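Putative Ribokinase II (Escherichia coli O6, PDB 3IQ0) probably transfers the terminal phosphate of ATP, in the presence of magnesium, to a sugar or related small molecule, as carbohydrate kinases of the pfkB (ribokinase) family do. Local coordinates at residues 23-28 and 105-110; 152-157 and 162-167. One frame throughout, in Å; residues are numbered along the deposited sequence.

In the fold
From the N terminus the chain lays strand 5-9 into the large, mostly parallel sheet, then runs out into the four-stranded sheet that forms the lid of ribokinase-like enzymes. Contact 1 joins the loop between lid strands 13-18 and 29-37 to strand 106-109, at one edge of that sheet within the chain, closing a loop of 76 residues that includes helices 39-49 and 64-75. The chain then re-enters the large sheet at strand 131-137, and contact 2 closes a much tighter turn, fastening helix 144-159 to strand 163-167. The two contacts follow one another in series without nesting or crossing, and lie on opposite sides of the chain's centre.

Contact 1 of 2, residues 23-28 and 105-110; sequences QPFDQP and DFIFNI
Phe-25 carries the whole of the first segment's part in this contact, reaching across from the loop between strands 13-18 and 29-37 to Asp-105, Phe-106 and Ile-107, at and just before the start of strand 106-109. Just ahead of it, Gln-23 ties the loop down: its carbonyl is hydrogen-bonded to Thr-97, and its amide group to Ser-19, Lys-20 and Ile-30. With CG anti to the carbonyl carbon (chi1 -73°), the ring of Phe-25 extends toward the strand. There Ile-107 comes from the opposite direction and lays its terminal methyl over one face. CD1 of Ile-107 sits 3.8 Å from the centroid of the Phe-25 ring, 19° off the normal, a CH-pi contact displaced toward CG of Phe-25. The far end of the ring abuts backbone: CZ of Phe-25 lies 3.6 Å from O of Asp-105, which stands at the ring edge, near its plane. C of Phe-106 approaches CZ of Phe-25 obliquely at 4.0 Å, while the Phe-106 side chain points away. Phe-95 and Thr-97 also touch Phe-25, as does Gly-64 of the second subunit. The contact joins segment 23-28, neither helix nor strand, to the lid sheet at the subunit interface. It is mostly apolar, probably carried by dispersion between methyl and ring face, while the weakly positive ring edge probably suits the Asp-105 carbonyl oxygen.

Contact 2 of 2, residues 152-157 and 162-167; sequences KAVTIV and GVISFD
The amide of Gly-162 donates to the carbonyl oxygen of Val-157, with N of Gly-162 2.8 Å from O of Val-157. The bond is somewhat bent (148° at the hydrogen), and the donor is tilted 31° from the carbonyl plane. It links the last turn of helix 144-159 to the residue just before strand 163-167, drawing the chain round sharply. Beside this bond Val-157 points its side chain toward the strand. CG1 of Val-157, anti to the backbone N, rests 3.8 Å from CA of Gly-162, which has no side chain to stand between them. One turn earlier, Val-154 meets Ile-164, the two side chains crossing at about a right angle. CD1 of Ile-164 lies 4.0 Å from CG1 of Val-154 and 4.2 Å from CG1 of Val-157, placing this one methyl against both valines. Phe-134 and Ile-136 of the adjacent strand 131-137 extend the apolar layer, Phe-134 touching Val-157 and Ile-164 and Ile-136 touching Val-154. The axes of segments 152-157 and 163-167 come within 9.1 Å, their N-to-C directions 144° apart, nearer antiparallel than parallel, as expected for the return from helix to strand in a beta-alpha-beta unit of a Rossmann-like core. One backbone hydrogen bond joins the two segments at the turn, while buried branched aliphatic side chains, by dispersion and exclusion of water, hold the helix against the central sheet.

Contact 1 of 2, residues 23-28 and 105-110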
loop_
_atom_site.group_PDB
_atom_site.type_symbol
_atom_site.label_atom_id
_atom_site.label_comp_id
_atom_site.label_asym_id
_atom_site.label_seq_id
_atom_site.Cartn_x
_atom_site.Cartn_y
_atom_site.Cartn_z
ATOM N N GLN B 23 -6.155 -18.192 5.983
ATOM C CA GLN B 23 -5.252 -17.249 6.640
ATOM C C GLN B 23 -5.877 -15.865 6.659
ATOM O O GLN B 23 -6.193 -15.304 5.613
ATOM C CB GLN B 23 -3.917 -17.192 5.902
ATOM C CG GLN B 23 -2.869 -16.341 6.585
ATOM C CD GLN B 23 -1.539 -16.403 5.870
ATOM O OE1 GLN B 23 -1.162 -17.448 5.341
ATOM N NE2 GLN B 23 -0.816 -15.291 5.859
ATOM N N PRO B 24 -6.059 -15.295 7.858
ATOM C CA PRO B 24 -6.655 -13.969 8.014
ATOM C C PRO B 24 -5.657 -12.833 7.782
ATOM O O PRO B 24 -4.443 -13.040 7.794
ATOM C CB PRO B 24 -7.159 -14.002 9.449
ATOM C CG PRO B 24 -6.072 -14.760 10.132
ATOM C CD PRO B 24 -5.799 -15.905 9.175
ATOM N N PHE B 25 -6.188 -11.636 7.559
ATOM C CA PHE B 25 -5.366 -10.448 7.350
ATOM C C PHE B 25 -4.982 -9.839 8.698
ATOM O O PHE B 25 -4.019 -9.081 8.787
ATOM C CB PHE B 25 -6.143 -9.371 6.581
ATOM C CG PHE B 25 -6.351 -9.669 5.126
ATOM C CD1 PHE B 25 -5.267 -9.817 4.269
ATOM C CD2 PHE B 25 -7.637 -9.754 4.605
ATOM C CE1 PHE B 25 -5.461 -10.043 2.917
ATOM C CE2 PHE B 25 -7.843 -9.977 3.261
ATOM C CZ PHE B 25 -6.754 -10.124 2.408
ATOM N N ASP B 26 -5.738 -10.172 9.742
ATOM C CA ASP B 26 -5.506 -9.582 11.057
ATOM C C ASP B 26 -4.675 -10.384 12.051
ATOM O O ASP B 26 -4.818 -10.221 13.266
ATOM C CB ASP B 26 -6.852 -9.217 11.686
ATOM C CG ASP B 26 -7.596 -10.425 12.207
ATOM O OD1 ASP B 26 -7.342 -11.543 11.707
ATOM O OD2 ASP B 26 -8.438 -10.252 13.110
ATOM N N GLN B 27 -3.800 -11.239 11.535
ATOM C CA GLN B 27 -2.922 -12.043 12.371
ATOM C C GLN B 27 -1.627 -12.291 11.618
ATOM O O GLN B 27 -1.628 -12.416 10.393
ATOM C CB GLN B 27 -3.584 -13.376 12.732
ATOM C CG GLN B 27 -4.535 -13.294 13.921
ATOM C CD GLN B 27 -5.142 -14.639 14.278
ATOM O OE1 GLN B 27 -4.433 -15.639 14.402
ATOM N NE2 GLN B 27 -6.463 -14.667 14.453
ATOM N N PRO B 28 -0.498 -12.351 12.334
ATOM C CA PRO B 28 0.764 -12.590 11.633
ATOM C C PRO B 28 0.806 -13.973 10.990
ATOM O O PRO B 28 0.238 -14.936 11.509
ATOM C CB PRO B 28 1.808 -12.407 12.728
ATOM C CG PRO B 28 1.074 -12.808 13.967
ATOM C CD PRO B 28 -0.281 -12.185 13.781
ATOM N N ASP B 105 -10.877 -12.776 -1.193
ATOM C CA ASP B 105 -10.643 -11.727 -0.188
ATOM C C ASP B 105 -9.396 -10.888 -0.463
ATOM O O ASP B 105 -8.281 -11.409 -0.537
ATOM C CB ASP B 105 -10.573 -12.327 1.214
ATOM C CG ASP B 105 -11.846 -12.096 1.999
ATOM O OD1 ASP B 105 -12.922 -12.542 1.542
ATOM O OD2 ASP B 105 -11.773 -11.461 3.074
ATOM N N PHE B 106 -9.590 -9.577 -0.591
ATOM C CA PHE B 106 -8.489 -8.670 -0.912
ATOM C C PHE B 106 -8.360 -7.409 -0.058
ATOM O O PHE B 106 -9.303 -6.972 0.592
ATOM C CB PHE B 106 -8.630 -8.179 -2.356
ATOM C CG PHE B 106 -8.564 -9.259 -3.398
ATOM C CD1 PHE B 106 -7.355 -9.578 -4.010
ATOM C CD2 PHE B 106 -9.719 -9.916 -3.809
ATOM C CE1 PHE B 106 -7.301 -10.533 -5.022
ATOM C CE2 PHE B 106 -9.674 -10.872 -4.818
ATOM C CZ PHE B 106 -8.464 -11.182 -5.427
ATOM N N ILE B 107 -7.164 -6.834 -0.090
ATOM C CA ILE B 107 -6.875 -5.552 0.545
ATOM C C ILE B 107 -6.126 -4.830 -0.563
ATOM O O ILE B 107 -4.941 -5.079 -0.794
ATOM C CB ILE B 107 -5.973 -5.647 1.791
ATOM C CG1 ILE B 107 -6.775 -6.198 2.979
ATOM C CG2 ILE B 107 -5.428 -4.259 2.132
ATOM C CD1 ILE B 107 -6.006 -6.228 4.295
ATOM N N PHE B 108 -6.843 -3.964 -1.270
ATOM C CA PHE B 108 -6.291 -3.210 -2.393
ATOM C C PHE B 108 -5.740 -1.832 -2.080
ATOM O O PHE B 108 -6.255 -1.114 -1.222
ATOM C CB PHE B 108 -7.355 -2.997 -3.472
ATOM C CG PHE B 108 -7.794 -4.244 -4.160
ATOM C CD1 PHE B 108 -6.908 -4.960 -4.958
ATOM C CD2 PHE B 108 -9.105 -4.691 -4.038
ATOM C CE1 PHE B 108 -7.322 -6.106 -5.630
ATOM C CE2 PHE B 108 -9.532 -5.836 -4.704
ATOM C CZ PHE B 108 -8.641 -6.545 -5.502
ATOM N N ASN B 109 -4.694 -1.476 -2.816
ATOM C CA ASN B 109 -4.088 -0.157 -2.753
ATOM C C ASN B 109 -3.778 0.188 -4.200
ATOM O O ASN B 109 -2.646 0.061 -4.654
ATOM C CB ASN B 109 -2.795 -0.123 -1.957
ATOM C CG ASN B 109 -2.114 1.235 -2.059
ATOM O OD1 ASN B 109 -2.770 2.274 -1.968
ATOM N ND2 ASN B 109 -0.806 1.234 -2.256
ATOM N N ILE B 110 -4.805 0.611 -4.924
ATOM C CA ILE B 110 -4.658 0.956 -6.327
ATOM C C ILE B 110 -5.109 2.389 -6.586
ATOM O O ILE B 110 -4.362 3.205 -7.117
ATOM C CB ILE B 110 -5.505 0.011 -7.198
ATOM C CG1 ILE B 110 -5.026 -1.432 -7.019
ATOM C CG2 ILE B 110 -5.458 0.457 -8.652
ATOM C CD1 ILE B 110 -5.931 -2.455 -7.683
#

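Contact 2 of 2, residues 152-157 and 162-167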
loop_
_atom_site.group_PDB
_atom_site.type_symbol
_atom_site.label_atom_id
_atom_site.label_comp_id
_atom_site.label_asym_id
_atom_site.label_seq_id
_atom_site.Cartn_x
_atom_site.Cartn_y
_atom_site.Cartn_z
ATOM N N LYS B 152 -8.045 9.969 -24.448
ATOM C CA LYS B 152 -7.012 10.539 -25.308
ATOM C C LYS B 152 -6.373 9.451 -26.170
ATOM O O LYS B 152 -6.280 9.584 -27.389
ATOM C CB LYS B 152 -5.934 11.216 -24.457
ATOM C CG LYS B 152 -4.768 11.782 -25.255
ATOM C CD LYS B 152 -3.688 12.362 -24.346
ATOM C CE LYS B 152 -2.418 12.695 -25.129
ATOM N NZ LYS B 152 -1.324 13.279 -24.289
ATOM N N ALA B 153 -5.933 8.378 -25.521
ATOM C CA ALA B 153 -5.303 7.261 -26.215
ATOM C C ALA B 153 -6.242 6.708 -27.284
ATOM O O ALA B 153 -5.821 6.428 -28.402
ATOM C CB ALA B 153 -4.940 6.166 -25.210
ATOM N N VAL B 154 -7.518 6.562 -26.940
ATOM C CA VAL B 154 -8.495 6.046 -27.888
ATOM C C VAL B 154 -8.658 6.947 -29.109
ATOM O O VAL B 154 -8.761 6.461 -30.234
ATOM C CB VAL B 154 -9.866 5.858 -27.225
ATOM C CG1 VAL B 154 -10.906 5.523 -28.276
ATOM C CG2 VAL B 154 -9.795 4.739 -26.213
ATOM N N THR B 155 -8.688 8.256 -28.888
ATOM C CA THR B 155 -8.833 9.203 -29.987
ATOM C C THR B 155 -7.633 9.080 -30.914
ATOM O O THR B 155 -7.776 9.070 -32.138
ATOM C CB THR B 155 -8.911 10.652 -29.469
ATOM O OG1 THR B 155 -10.057 10.795 -28.620
ATOM C CG2 THR B 155 -9.019 11.630 -30.630
ATOM N N ILE B 156 -6.451 8.984 -30.317
ATOM C CA ILE B 156 -5.215 8.855 -31.075
ATOM C C ILE B 156 -5.222 7.608 -31.950
ATOM O O ILE B 156 -4.910 7.677 -33.135
ATOM C CB ILE B 156 -4.000 8.782 -30.131
ATOM C CG1 ILE B 156 -3.822 10.124 -29.419
ATOM C CG2 ILE B 156 -2.750 8.398 -30.911
ATOM C CD1 ILE B 156 -2.612 10.188 -28.525
ATOM N N VAL B 157 -5.583 6.472 -31.362
ATOM C CA VAL B 157 -5.611 5.209 -32.089
ATOM C C VAL B 157 -6.659 5.173 -33.196
ATOM O O VAL B 157 -6.392 4.676 -34.288
ATOM C CB VAL B 157 -5.847 4.021 -31.129
ATOM C CG1 VAL B 157 -5.934 2.718 -31.914
ATOM C CG2 VAL B 157 -4.724 3.952 -30.111
ATOM N N GLY B 162 -7.162 2.658 -36.121
ATOM C CA GLY B 162 -6.985 1.472 -35.299
ATOM C C GLY B 162 -8.275 0.868 -34.772
ATOM O O GLY B 162 -9.345 1.456 -34.909
ATOM N N VAL B 163 -8.163 -0.310 -34.163
ATOM C CA VAL B 163 -9.308 -1.027 -33.606
ATOM C C VAL B 163 -9.288 -0.999 -32.081
ATOM O O VAL B 163 -8.235 -1.139 -31.456
ATOM C CB VAL B 163 -9.319 -2.504 -34.075
ATOM C CG1 VAL B 163 -10.469 -3.258 -33.416
ATOM C CG2 VAL B 163 -9.446 -2.565 -35.595
ATOM N N ILE B 164 -10.461 -0.819 -31.485
ATOM C CA ILE B 164 -10.594 -0.756 -30.035
ATOM C C ILE B 164 -11.285 -2.016 -29.487
ATOM O O ILE B 164 -12.331 -2.431 -29.989
ATOM C CB ILE B 164 -11.430 0.496 -29.621
ATOM C CG1 ILE B 164 -10.797 1.772 -30.194
ATOM C CG2 ILE B 164 -11.540 0.587 -28.097
ATOM C CD1 ILE B 164 -9.426 2.115 -29.634
ATOM N N SER B 165 -10.682 -2.642 -28.478
ATOM C CA SER B 165 -11.272 -3.817 -27.842
ATOM C C SER B 165 -11.553 -3.372 -26.418
ATOM O O SER B 165 -10.807 -2.570 -25.851
ATOM C CB SER B 165 -10.309 -5.018 -27.862
ATOM O OG SER B 165 -9.049 -4.682 -27.314
ATOM N N PHE B 166 -12.621 -3.890 -25.832
ATOM C CA PHE B 166 -13.005 -3.466 -24.491
ATOM C C PHE B 166 -13.502 -4.620 -23.637
ATOM O O PHE B 166 -14.390 -5.374 -24.048
ATOM C CB PHE B 166 -14.084 -2.381 -24.629
ATOM C CG PHE B 166 -14.685 -1.917 -23.323
ATOM C CD1 PHE B 166 -13.896 -1.728 -22.194
ATOM C CD2 PHE B 166 -16.036 -1.589 -23.252
ATOM C CE1 PHE B 166 -14.439 -1.211 -21.010
ATOM C CE2 PHE B 166 -16.591 -1.069 -22.072
ATOM C CZ PHE B 166 -15.785 -0.881 -20.950
ATOM N N ASP B 167 -12.911 -4.754 -22.450
ATOM C CA ASP B 167 -13.270 -5.796 -21.499
ATOM C C ASP B 167 -13.826 -5.118 -20.243
ATOM O O ASP B 167 -13.080 -4.543 -19.452
ATOM C CB ASP B 167 -12.040 -6.626 -21.131
ATOM C CG ASP B 167 -12.340 -7.666 -20.075
ATOM O OD1 ASP B 167 -13.338 -7.516 -19.347
ATOM O OD2 ASP B 167 -11.560 -8.632 -19.962
#